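Local coordinates for berberine bridge enzyme-like protein (Arabidopsis thaliana, PDB 5D79) that is a secreted FAD-dependent oxidoreductase of the berberine bridge enzyme-like family, involved in adaptation to salt stress, at residues A151-G154 against E155-E159; V177-G180 against G181-G185; Q218-E222 against D223-A227; T415-P418 against H419-G422. One frame throughout, in Å; residues are numbered along the deposited sequence.

How the contacts relate
From the N terminus the four contacts follow in series, each a turn of adjoining residues, none enclosing or crossing another. Contact 1 opens helix 153-163 at its N terminus. Contact 2 follows, where the chain turns into the short helix 179-184 beside the flavin-adenine dinucleotide; the two touch through the backbone, Ala153 N to Val177 O and Ala151 O to Val179 N, both probable hydrogen bonds. Contact 3 joins helices 217-220 and 222-227, still in the FAD-binding region. Contact 4 lies much later, in the loop before strand 425-434, yet its Pro416 packs against the backbone of Trp226 and Ala227 from contact 3.

Contact 1 (A151-G154 against E155-E159); sequences ATAG and ELYYE
Thr152 and Glu155 grip each other in both directions, forming a capping box at the start of helix 153-163. Glu155 N donates to Thr152 OG1 at 3.0 Å, and in return Thr152 N donates to Glu155 OE1 at 2.9 Å. The second bond is fairly straight (159°) but reaches OE1 from well above the carboxylate plane. Thr152 OG1 can serve as the cap because it sits between its own backbone N and carbonyl carbon (chi1 69°), while the extended Glu155 chain runs back across the threonine at about a right angle, laying CG 3.4 Å from Thr152 OG1. The carboxylate has a further duty, since Glu155 OE2 makes a salt bridge with Arg358; two partners thus help to fix its rotation. Regular helical bonding follows at once, Leu156 N to Thr152 O and then Tyr157 N to Ala153 O at 2.8 Å. Ala153 O also lies over one face of the Tyr157 ring, offset toward the rim and 3.1 Å from Tyr157 CG, while Ala153 CB approaches CE2 more loosely. Tyr157 OH is satisfied by Gly172 O. Packing seats the helix start on strand 136-139, where Ala151 and Glu155 rest on Ile136, and, through Tyr157, against helix 336-343, whose Ile337 and Val340 it touches and whose Trp336 it meets edge-to-face.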
loop_
_atom_site.group_PDB
_atom_site.type_symbol
_atom_site.label_atom_id
_atom_site.label_comp_id
_atom_site.label_asym_id
_atom_site.label_seq_id
_atom_site.Cartn_x
_atom_site.Cartn_y
_atom_site.Cartn_z
ATOM N N ALA A 151 -10.902 7.818 -4.335
ATOM C CA ALA A 151 -11.236 7.805 -2.920
ATOM C C ALA A 151 -10.066 7.313 -2.082
ATOM O O ALA A 151 -9.230 6.548 -2.559
ATOM C CB ALA A 151 -12.454 6.945 -2.681
ATOM N N THR A 152 -9.991 7.764 -0.832
ATOM C CA THR A 152 -8.983 7.232 0.061
ATOM C C THR A 152 -9.603 6.138 0.889
ATOM O O THR A 152 -10.821 6.068 1.011
ATOM C CB THR A 152 -8.401 8.284 1.011
ATOM O OG1 THR A 152 -9.408 8.683 1.951
ATOM C CG2 THR A 152 -7.859 9.493 0.245
ATOM N N ALA A 153 -8.752 5.291 1.455
ATOM C CA ALA A 153 -9.167 4.287 2.417
ATOM C C ALA A 153 -9.924 4.918 3.604
ATOM O O ALA A 153 -10.929 4.377 4.066
ATOM C CB ALA A 153 -7.961 3.509 2.902
ATOM N N GLY A 154 -9.449 6.066 4.079
ATOM C CA GLY A 154 -10.142 6.797 5.122
ATOM C C GLY A 154 -11.563 7.216 4.768
ATOM O O GLY A 154 -12.474 7.105 5.592
ATOM N N GLU A 155 -11.762 7.699 3.547
ATOM C CA GLU A 155 -13.093 8.110 3.111
ATOM C C GLU A 155 -14.014 6.890 3.062
ATOM O O GLU A 155 -15.180 6.954 3.479
ATOM C CB GLU A 155 -13.032 8.814 1.743
ATOM C CG GLU A 155 -12.410 10.213 1.784
ATOM C CD GLU A 155 -11.884 10.707 0.424
ATOM O OE1 GLU A 155 -11.930 9.953 -0.576
ATOM O OE2 GLU A 155 -11.411 11.863 0.371
ATOM N N LEU A 156 -13.484 5.779 2.559
ATOM C CA LEU A 156 -14.249 4.544 2.482
ATOM C C LEU A 156 -14.649 4.074 3.884
ATOM O O LEU A 156 -15.821 3.756 4.149
ATOM C CB LEU A 156 -13.450 3.461 1.764
ATOM C CG LEU A 156 -14.109 2.090 1.822
ATOM C CD1 LEU A 156 -15.427 2.116 1.065
ATOM C CD2 LEU A 156 -13.175 1.032 1.268
ATOM N N TYR A 157 -13.663 4.035 4.772
ATOM C CA TYR A 157 -13.893 3.692 6.163
ATOM C C TYR A 157 -15.012 4.535 6.757
ATOM O O TYR A 157 -15.913 4.019 7.429
ATOM C CB TYR A 157 -12.612 3.886 6.970
ATOM C CG TYR A 157 -11.570 2.845 6.695
ATOM C CD1 TYR A 157 -11.908 1.649 6.085
ATOM C CD2 TYR A 157 -10.239 3.050 7.047
ATOM C CE1 TYR A 157 -10.942 0.681 5.834
ATOM C CE2 TYR A 157 -9.270 2.084 6.807
ATOM C CZ TYR A 157 -9.635 0.907 6.204
ATOM O OH TYR A 157 -8.697 -0.056 5.957
ATOM N N TYR A 158 -14.948 5.836 6.494
ATOM C CA TYR A 158 -15.886 6.792 7.065
ATOM C C TYR A 158 -17.298 6.511 6.594
ATOM O O TYR A 158 -18.247 6.581 7.365
ATOM C CB TYR A 158 -15.483 8.217 6.697
ATOM C CG TYR A 158 -16.345 9.280 7.316
ATOM C CD1 TYR A 158 -16.281 9.548 8.683
ATOM C CD2 TYR A 158 -17.215 10.034 6.535
ATOM C CE1 TYR A 158 -17.065 10.538 9.254
ATOM C CE2 TYR A 158 -18.001 11.025 7.096
ATOM C CZ TYR A 158 -17.923 11.274 8.452
ATOM O OH TYR A 158 -18.711 12.260 8.999
ATOM N N GLU A 159 -17.425 6.179 5.317
ATOM C CA GLU A 159 -18.731 5.953 4.716
ATOM C C GLU A 159 -19.389 4.709 5.334
ATOM O O GLU A 159 -20.547 4.741 5.753
ATOM C CB GLU A 159 -18.571 5.842 3.193
ATOM C CG GLU A 159 -19.858 5.779 2.383
ATOM C CD GLU A 159 -20.804 6.952 2.608
ATOM O OE1 GLU A 159 -20.346 8.113 2.814
ATOM O OE2 GLU A 159 -22.028 6.683 2.567
#

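Contact 2 (V177-G180 against G181-G185); sequences VGVG and GQFSG. With FAD (flavin-adenine dinucleotide), chain E.
Gln182 N donates to Gly178 O at 3.2 Å and Phe183 N to Val179 O at 3.0 Å, so the chain passes from an extended approach at Val177 and Gly178 into the first turn of helix 179-184. The next bond, Ser184 N to Gly180 O, is weak. With Gly178 at the N-cap position, this turn presents backbone N-H groups to the cofactor: Gly178 N donates to FAD O2P at 2.7 Å and Gly181 N to FAD O1P at 3.0 Å. One phosphate of the dinucleotide is therefore held by main chain at a helix N terminus, where the helix dipole would probably help to offset its charge. Gly178, Gly180 and Gly181, without side chains, let the backbone lie directly against the dinucleotide, Gly180 C 3.5 Å from FAD N7A. This is a phosphate-binding turn of the PCMH-type FAD domain. Val177, with CG1 anti to its backbone N (chi1 173°), meets Gln182 NE2 through that methyl at 3.2 Å, and turns CG2 to the flavin's dimethylbenzene ring, 3.7 Å from FAD C9. Gln182 crosses it at about a right angle, its OE1 taken up by Gly172 N. Away from the cofactor, Val179 and Phe183 point the same way, Val179 CB standing over the centre of the phenyl face in a CH-pi contact, 3.7 Å from the centroid. Trp242 and Phe169 also meet the Phe183 ring.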
loop_
_atom_site.group_PDB
_atom_site.type_symbol
_atom_site.label_atom_id
_atom_site.label_comp_id
_atom_site.label_asym_id
_atom_site.label_seq_id
_atom_site.Cartn_x
_atom_site.Cartn_y
_atom_site.Cartn_z
ATOM N N VAL A 177 -4.240 6.965 2.291
ATOM C CA VAL A 177 -3.825 6.120 1.194
ATOM C C VAL A 177 -5.013 5.866 0.263
ATOM O O VAL A 177 -6.113 5.539 0.711
ATOM C CB VAL A 177 -3.241 4.792 1.698
ATOM C CG1 VAL A 177 -2.962 3.858 0.534
ATOM C CG2 VAL A 177 -1.970 5.049 2.496
ATOM N N GLY A 178 -4.777 6.024 -1.036
ATOM C CA GLY A 178 -5.831 5.895 -2.019
ATOM C C GLY A 178 -6.180 4.456 -2.295
ATOM O O GLY A 178 -5.327 3.575 -2.198
ATOM N N VAL A 179 -7.436 4.208 -2.650
ATOM C CA VAL A 179 -7.848 2.852 -2.971
ATOM C C VAL A 179 -7.317 2.457 -4.357
ATOM O O VAL A 179 -7.137 1.274 -4.649
ATOM C CB VAL A 179 -9.388 2.695 -2.909
ATOM C CG1 VAL A 179 -9.894 2.964 -1.495
ATOM C CG2 VAL A 179 -10.051 3.619 -3.907
ATOM N N GLY A 180 -7.044 3.446 -5.202
ATOM C CA GLY A 180 -6.534 3.171 -6.530
ATOM C C GLY A 180 -5.232 2.394 -6.510
ATOM O O GLY A 180 -5.142 1.299 -7.061
ATOM N N GLY A 181 -4.213 2.966 -5.886
ATOM C CA GLY A 181 -2.924 2.312 -5.803
ATOM C C GLY A 181 -2.932 1.144 -4.835
ATOM O O GLY A 181 -2.392 0.076 -5.147
ATOM N N GLN A 182 -3.550 1.329 -3.670
ATOM C CA GLN A 182 -3.473 0.308 -2.628
ATOM C C GLN A 182 -4.173 -0.997 -3.042
ATOM O O GLN A 182 -3.616 -2.080 -2.880
ATOM C CB GLN A 182 -4.054 0.824 -1.300
ATOM C CG GLN A 182 -3.934 -0.212 -0.178
ATOM C CD GLN A 182 -4.486 0.236 1.170
ATOM O OE1 GLN A 182 -5.552 -0.201 1.582
ATOM N NE2 GLN A 182 -3.740 1.073 1.878
ATOM N N PHE A 183 -5.386 -0.899 -3.580
ATOM C CA PHE A 183 -6.146 -2.103 -3.907
ATOM C C PHE A 183 -5.524 -2.798 -5.118
ATOM O O PHE A 183 -5.511 -4.018 -5.182
ATOM C CB PHE A 183 -7.630 -1.805 -4.188
ATOM C CG PHE A 183 -8.419 -1.328 -2.987
ATOM C CD1 PHE A 183 -7.790 -0.921 -1.811
ATOM C CD2 PHE A 183 -9.806 -1.287 -3.039
ATOM C CE1 PHE A 183 -8.533 -0.474 -0.709
ATOM C CE2 PHE A 183 -10.556 -0.848 -1.942
ATOM C CZ PHE A 183 -9.914 -0.442 -0.775
ATOM N N SER A 184 -5.004 -2.032 -6.075
ATOM C CA SER A 184 -4.399 -2.640 -7.265
ATOM C C SER A 184 -3.053 -3.317 -6.952
ATOM O O SER A 184 -2.532 -4.065 -7.776
ATOM C CB SER A 184 -4.226 -1.606 -8.397
ATOM O OG SER A 184 -3.166 -0.685 -8.165
ATOM N N GLY A 185 -2.517 -3.069 -5.757
ATOM C CA GLY A 185 -1.263 -3.668 -5.324
ATOM C C GLY A 185 -1.403 -4.685 -4.197
ATOM O O GLY A 185 -0.403 -5.180 -3.682
HETATM P PA FAD E . -0.558 6.471 -5.793
HETATM O O1A FAD E . 0.822 7.080 -5.806
HETATM O O2A FAD E . -1.631 7.437 -6.238
HETATM O O5B FAD E . -0.560 5.121 -6.680
HETATM C C5B FAD E . 0.469 4.150 -6.548
HETATM C C4B FAD E . 0.617 3.272 -7.798
HETATM O O4B FAD E . -0.660 2.814 -8.203
HETATM C C3B FAD E . 1.214 4.055 -8.959
HETATM O O3B FAD E . 2.062 3.241 -9.741
HETATM C C2B FAD E . -0.013 4.483 -9.744
HETATM O O2B FAD E . 0.262 4.673 -11.120
HETATM C C1B FAD E . -1.007 3.360 -9.465
HETATM N N9A FAD E . -2.425 3.779 -9.478
HETATM C C8A FAD E . -3.087 4.621 -8.612
HETATM N N7A FAD E . -4.387 4.699 -8.999
HETATM C C5A FAD E . -4.566 3.922 -10.094
HETATM C C6A FAD E . -5.671 3.633 -10.895
HETATM N N6A FAD E . -6.898 3.964 -10.510
HETATM N N1A FAD E . -5.531 2.777 -11.970
HETATM C C2A FAD E . -4.308 2.204 -12.244
HETATM N N3A FAD E . -3.217 2.498 -11.449
HETATM C C4A FAD E . -3.341 3.338 -10.395
HETATM N N1 FAD E . 0.150 -0.402 2.197
HETATM C C2 FAD E . -0.326 -1.503 2.888
HETATM O O2 FAD E . -0.913 -2.413 2.291
HETATM N N3 FAD E . -0.157 -1.567 4.266
HETATM C C4 FAD E . 0.483 -0.553 4.960
HETATM O O4 FAD E . 0.512 -0.590 6.191
HETATM C C4X FAD E . 0.942 0.565 4.261
HETATM N N5 FAD E . 1.466 1.660 4.931
HETATM C C5X FAD E . 1.624 2.861 4.256
HETATM C C6 FAD E . 1.907 4.042 4.938
HETATM C C7 FAD E . 2.071 5.243 4.244
HETATM C C7M FAD E . 2.387 6.506 4.988
HETATM C C8 FAD E . 1.905 5.277 2.857
HETATM C C8M FAD E . 2.100 6.548 2.083
HETATM C C9 FAD E . 1.625 4.098 2.176
HETATM C C9A FAD E . 1.534 2.883 2.862
HETATM N N10 FAD E . 1.290 1.699 2.184
HETATM C C10 FAD E . 0.740 0.639 2.878
HETATM C "C1'" FAD E . 1.544 1.600 0.712
HETATM C "C2'" FAD E . 0.340 1.961 -0.138
HETATM O "O2'" FAD E . -0.668 0.993 0.053
HETATM C "C3'" FAD E . 0.800 2.008 -1.591
HETATM O "O3'" FAD E . 1.712 3.076 -1.733
HETATM C "C4'" FAD E . -0.341 2.263 -2.544
HETATM O "O4'" FAD E . -0.007 1.788 -3.822
HETATM C "C5'" FAD E . -0.558 3.754 -2.679
HETATM O "O5'" FAD E . -1.813 3.976 -3.278
HETATM P P FAD E . -2.215 5.492 -3.607
HETATM O O1P FAD E . -3.431 5.519 -4.495
HETATM O O2P FAD E . -2.449 6.275 -2.339
HETATM O O3P FAD E . -0.835 5.984 -4.282
#

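Contact 3 (Q218-E222 against D223-A227); sequences QAMGE and DYFWA
Met220 and Tyr224 carry the side-chain packing where helix 217-220 gives way to helix 222-227. The two chains cross at about a right angle, Met220 CG lying 3.6 Å from Tyr224 CB. CG stands between the backbone N and carbonyl carbon of the methionine (chi1 80°), and this sends the thioether toward the following helix. Its sulfur makes a Met-aromatic contact with Tyr224, SD 4.8 Å from the ring centroid and oblique to it. Met220 SD also lies 3.5 Å from Phe225 N and near the plane of the Phe225 ring at its edge, so one thioether serves both aromatic residues.

Hydrogen bonding between the segments belongs to the backbone. Phe225 N donates to Gly221 O at 3.0 Å, nearly straight at 165° and in the carbonyl plane, and Trp226 N donates to Glu222 O at 2.9 Å on a more bent path. Gly221 follows helix 217-220 with positive phi (95°), a conformation readily open to glycine, and takes the N-cap position of helix 222-227.

The ionic and polar ends have partners outside the two segments. Glu222 bridges back to Arg217 at the start of the preceding helix, one of the two conformers of Asp223 pairs with Arg506, and Tyr224 OH donates to Phe236 O. Trp226 bonds through NE1 to Tyr413 O.

The chemistry therefore divides the labour: a glycine of positive phi joins the two short helices, the buried, polarisable thioether of Met220 packs against Tyr224 and Phe225, and of the two acidic groups Glu222 pairs locally while Asp223 reaches helix 504-514.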
loop_
_atom_site.group_PDB
_atom_site.type_symbol
_atom_site.label_atom_id
_atom_site.label_comp_id
_atom_site.label_asym_id
_atom_site.label_seq_id
_atom_site.Cartn_x
_atom_site.Cartn_y
_atom_site.Cartn_z
ATOM N N GLN A 218 -17.160 -8.332 -16.297
ATOM C CA GLN A 218 -17.755 -9.105 -17.365
ATOM C C GLN A 218 -17.088 -8.796 -18.705
ATOM O O GLN A 218 -16.771 -9.710 -19.471
ATOM C CB GLN A 218 -19.253 -8.810 -17.424
ATOM C CG GLN A 218 -20.069 -9.640 -18.400
ATOM C CD GLN A 218 -21.538 -9.216 -18.404
ATOM O OE1 GLN A 218 -21.872 -8.075 -18.050
ATOM N NE2 GLN A 218 -22.423 -10.136 -18.793
ATOM N N ALA A 219 -16.853 -7.513 -18.977
ATOM C CA ALA A 219 -16.338 -7.092 -20.283
ATOM C C ALA A 219 -14.833 -7.265 -20.402
ATOM O O ALA A 219 -14.329 -7.513 -21.495
ATOM C CB ALA A 219 -16.715 -5.645 -20.567
ATOM N N MET A 220 -14.118 -7.145 -19.286
ATOM C CA MET A 220 -12.662 -7.196 -19.312
ATOM C C MET A 220 -12.117 -8.623 -19.329
ATOM O O MET A 220 -11.027 -8.854 -19.839
ATOM C CB MET A 220 -12.084 -6.447 -18.118
ATOM C CG MET A 220 -12.098 -7.241 -16.826
ATOM S SD MET A 220 -11.404 -6.305 -15.475
ATOM C CE MET A 220 -12.671 -5.061 -15.242
ATOM N N GLY A 221 -12.866 -9.576 -18.782
ATOM C CA GLY A 221 -12.393 -10.949 -18.717
ATOM C C GLY A 221 -11.717 -11.292 -17.400
ATOM O O GLY A 221 -11.268 -10.400 -16.683
ATOM N N GLU A 222 -11.637 -12.585 -17.081
ATOM C CA GLU A 222 -11.143 -13.025 -15.779
ATOM C C GLU A 222 -9.655 -12.762 -15.612
ATOM O O GLU A 222 -9.211 -12.448 -14.516
ATOM C CB GLU A 222 -11.440 -14.510 -15.554
ATOM C CG GLU A 222 -12.901 -14.796 -15.245
ATOM C CD GLU A 222 -13.392 -14.068 -14.005
ATOM O OE1 GLU A 222 -12.954 -14.435 -12.899
ATOM O OE2 GLU A 222 -14.208 -13.126 -14.134
ATOM N N ASP A 223 -8.892 -12.890 -16.698
ATOM C CA ASP A 223 -7.453 -12.624 -16.677
ATOM C C ASP A 223 -7.194 -11.156 -16.318
ATOM O O ASP A 223 -6.348 -10.836 -15.478
ATOM C CB ASP A 223 -6.812 -12.963 -18.036
ATOM C CG ASP A 223 -6.093 -14.315 -18.042
ATOM O OD1 ASP A 223 -5.879 -14.886 -16.954
ATOM O OD2 ASP A 223 -5.728 -14.797 -19.140
ATOM N N TYR A 224 -7.928 -10.262 -16.969
ATOM C CA TYR A 224 -7.797 -8.844 -16.696
ATOM C C TYR A 224 -8.197 -8.567 -15.244
ATOM O O TYR A 224 -7.469 -7.887 -14.507
ATOM C CB TYR A 224 -8.663 -8.042 -17.677
ATOM C CG TYR A 224 -8.165 -6.646 -18.032
ATOM C CD1 TYR A 224 -7.426 -5.871 -17.127
ATOM C CD2 TYR A 224 -8.455 -6.099 -19.279
ATOM C CE1 TYR A 224 -6.992 -4.597 -17.471
ATOM C CE2 TYR A 224 -8.030 -4.837 -19.626
ATOM C CZ TYR A 224 -7.304 -4.086 -18.727
ATOM O OH TYR A 224 -6.898 -2.829 -19.122
ATOM N N PHE A 225 -9.351 -9.105 -14.841
ATOM C CA PHE A 225 -9.881 -8.918 -13.486
ATOM C C PHE A 225 -8.925 -9.428 -12.410
ATOM O O PHE A 225 -8.885 -8.936 -11.282
ATOM C CB PHE A 225 -11.237 -9.616 -13.338
ATOM C CG PHE A 225 -11.929 -9.308 -12.038
ATOM C CD1 PHE A 225 -12.425 -8.034 -11.789
ATOM C CD2 PHE A 225 -12.070 -10.280 -11.061
ATOM C CE1 PHE A 225 -13.044 -7.738 -10.585
ATOM C CE2 PHE A 225 -12.689 -9.991 -9.861
ATOM C CZ PHE A 225 -13.177 -8.720 -9.620
ATOM N N TRP A 226 -8.146 -10.431 -12.768
ATOM C CA TRP A 226 -7.197 -11.011 -11.842
ATOM C C TRP A 226 -6.002 -10.066 -11.695
ATOM O O TRP A 226 -5.612 -9.707 -10.580
ATOM C CB TRP A 226 -6.795 -12.407 -12.345
ATOM C CG TRP A 226 -5.713 -13.112 -11.602
ATOM C CD1 TRP A 226 -5.859 -13.949 -10.535
ATOM C CD2 TRP A 226 -4.313 -13.084 -11.904
ATOM N NE1 TRP A 226 -4.633 -14.422 -10.137
ATOM C CE2 TRP A 226 -3.668 -13.906 -10.966
ATOM C CE3 TRP A 226 -3.542 -12.430 -12.868
ATOM C CZ2 TRP A 226 -2.286 -14.094 -10.968
ATOM C CZ3 TRP A 226 -2.178 -12.619 -12.870
ATOM C CH2 TRP A 226 -1.563 -13.441 -11.931
ATOM N N ALA A 227 -5.467 -9.626 -12.828
ATOM C CA ALA A 227 -4.240 -8.837 -12.855
ATOM C C ALA A 227 -4.361 -7.524 -12.087
ATOM O O ALA A 227 -3.413 -7.104 -11.425
ATOM C CB ALA A 227 -3.829 -8.565 -14.289
#

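Contact 4 (T415-P418 against H419-G422); sequences TPFP and HRGG
Arg420 N donates weakly to Pro418 O at 3.0 Å, closing an inverse gamma turn centred on His419 in the loop between helix 406-409 and strand 425-434. The arginine then folds back over the preceding residues, bent at chi2 (-63°), so that its guanidinium reaches Thr415: Arg420 NH2 lies 2.7 Å from Thr415 OG1 in a strongly bent, weak bond at the edge of the group. Phe417 CD1 sits over one guanidinium face, the two planes 78° apart, and both side chains pack on Met407 of helix 406-409. A water accepts from Thr415 N and from Arg420 NE, each at 3.0 Å. His419 meets Pro418 with a face and Phe417 with an edge: Pro418 CG stands over the imidazole centre in a CH-pi contact, 3.5 Å from the centroid, while the imidazole edge is directed at the face of Phe417, a T-shaped pair with centroids 5.0 Å apart and planes at 79°. Phe371 stacks on the histidine as well. The strongest partner of Arg420 is Asp200, bound through NH1, so several modest bonds and one salt bridge share the buried guanidinium; its charge is probably balanced by that carboxylate, while His419 O remains buried without a partner in the model.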
loop_
_atom_site.group_PDB
_atom_site.type_symbol
_atom_site.label_atom_id
_atom_site.label_comp_id
_atom_site.label_asym_id
_atom_site.label_seq_id
_atom_site.Cartn_x
_atom_site.Cartn_y
_atom_site.Cartn_z
ATOM N N THR A 415 -4.726 -14.689 -6.395
ATOM C CA THR A 415 -4.597 -13.307 -6.845
ATOM C C THR A 415 -3.114 -13.081 -7.095
ATOM O O THR A 415 -2.288 -13.863 -6.624
ATOM C CB THR A 415 -5.148 -12.286 -5.814
ATOM O OG1 THR A 415 -4.280 -12.221 -4.681
ATOM C CG2 THR A 415 -6.555 -12.655 -5.355
ATOM N N PRO A 416 -2.760 -12.035 -7.852
ATOM C CA PRO A 416 -1.336 -11.832 -8.159
ATOM C C PRO A 416 -0.409 -11.761 -6.930
ATOM O O PRO A 416 0.729 -12.236 -7.034
ATOM C CB PRO A 416 -1.338 -10.507 -8.926
ATOM C CG PRO A 416 -2.656 -10.517 -9.640
ATOM C CD PRO A 416 -3.624 -11.155 -8.657
ATOM N N PHE A 417 -0.878 -11.211 -5.808
ATOM C CA PHE A 417 -0.110 -11.221 -4.562
ATOM C C PHE A 417 0.269 -12.664 -4.187
ATOM O O PHE A 417 -0.605 -13.509 -3.962
ATOM C CB PHE A 417 -0.914 -10.552 -3.435
ATOM C CG PHE A 417 -0.192 -10.498 -2.125
ATOM C CD1 PHE A 417 -0.227 -11.580 -1.251
ATOM C CD2 PHE A 417 0.520 -9.365 -1.762
ATOM C CE1 PHE A 417 0.440 -11.542 -0.045
ATOM C CE2 PHE A 417 1.186 -9.311 -0.551
ATOM C CZ PHE A 417 1.145 -10.407 0.313
ATOM N N PRO A 418 1.577 -12.956 -4.133
ATOM C CA PRO A 418 2.011 -14.350 -4.039
ATOM C C PRO A 418 2.314 -14.857 -2.629
ATOM O O PRO A 418 2.480 -16.062 -2.437
ATOM C CB PRO A 418 3.296 -14.336 -4.862
ATOM C CG PRO A 418 3.900 -13.027 -4.494
ATOM C CD PRO A 418 2.715 -12.067 -4.433
ATOM N N HIS A 419 2.411 -13.953 -1.665
ATOM C CA HIS A 419 2.981 -14.293 -0.363
ATOM C C HIS A 419 1.944 -14.835 0.597
ATOM O O HIS A 419 1.428 -14.115 1.449
ATOM C CB HIS A 419 3.662 -13.067 0.231
ATOM C CG HIS A 419 4.495 -12.326 -0.757
ATOM N ND1 HIS A 419 5.749 -12.747 -1.134
ATOM C CD2 HIS A 419 4.236 -11.218 -1.484
ATOM C CE1 HIS A 419 6.234 -11.920 -2.038
ATOM N NE2 HIS A 419 5.337 -10.980 -2.263
ATOM N N ARG A 420 1.655 -16.117 0.462
ATOM C CA ARG A 420 0.611 -16.746 1.252
ATOM C C ARG A 420 1.225 -17.792 2.189
ATOM O O ARG A 420 2.139 -17.468 2.937
ATOM C CB ARG A 420 -0.462 -17.353 0.331
ATOM C CG ARG A 420 -1.016 -16.368 -0.716
ATOM C CD ARG A 420 -1.756 -15.160 -0.126
ATOM N NE ARG A 420 -2.446 -14.420 -1.183
ATOM C CZ ARG A 420 -3.452 -13.561 -1.000
ATOM N NH1 ARG A 420 -3.924 -13.302 0.220
ATOM N NH2 ARG A 420 -3.998 -12.960 -2.049
ATOM N N GLY A 421 0.727 -19.027 2.153
ATOM C CA GLY A 421 1.244 -20.087 2.999
ATOM C C GLY A 421 2.752 -20.211 2.945
ATOM O O GLY A 421 3.368 -20.053 1.886
ATOM N N GLY A 422 3.359 -20.475 4.097
ATOM C CA GLY A 422 4.808 -20.555 4.194
ATOM C C GLY A 422 5.456 -19.261 4.661
ATOM O O GLY A 422 6.648 -19.222 4.976
HETATM O O HOH W 1 -2.990 -15.264 -4.001
#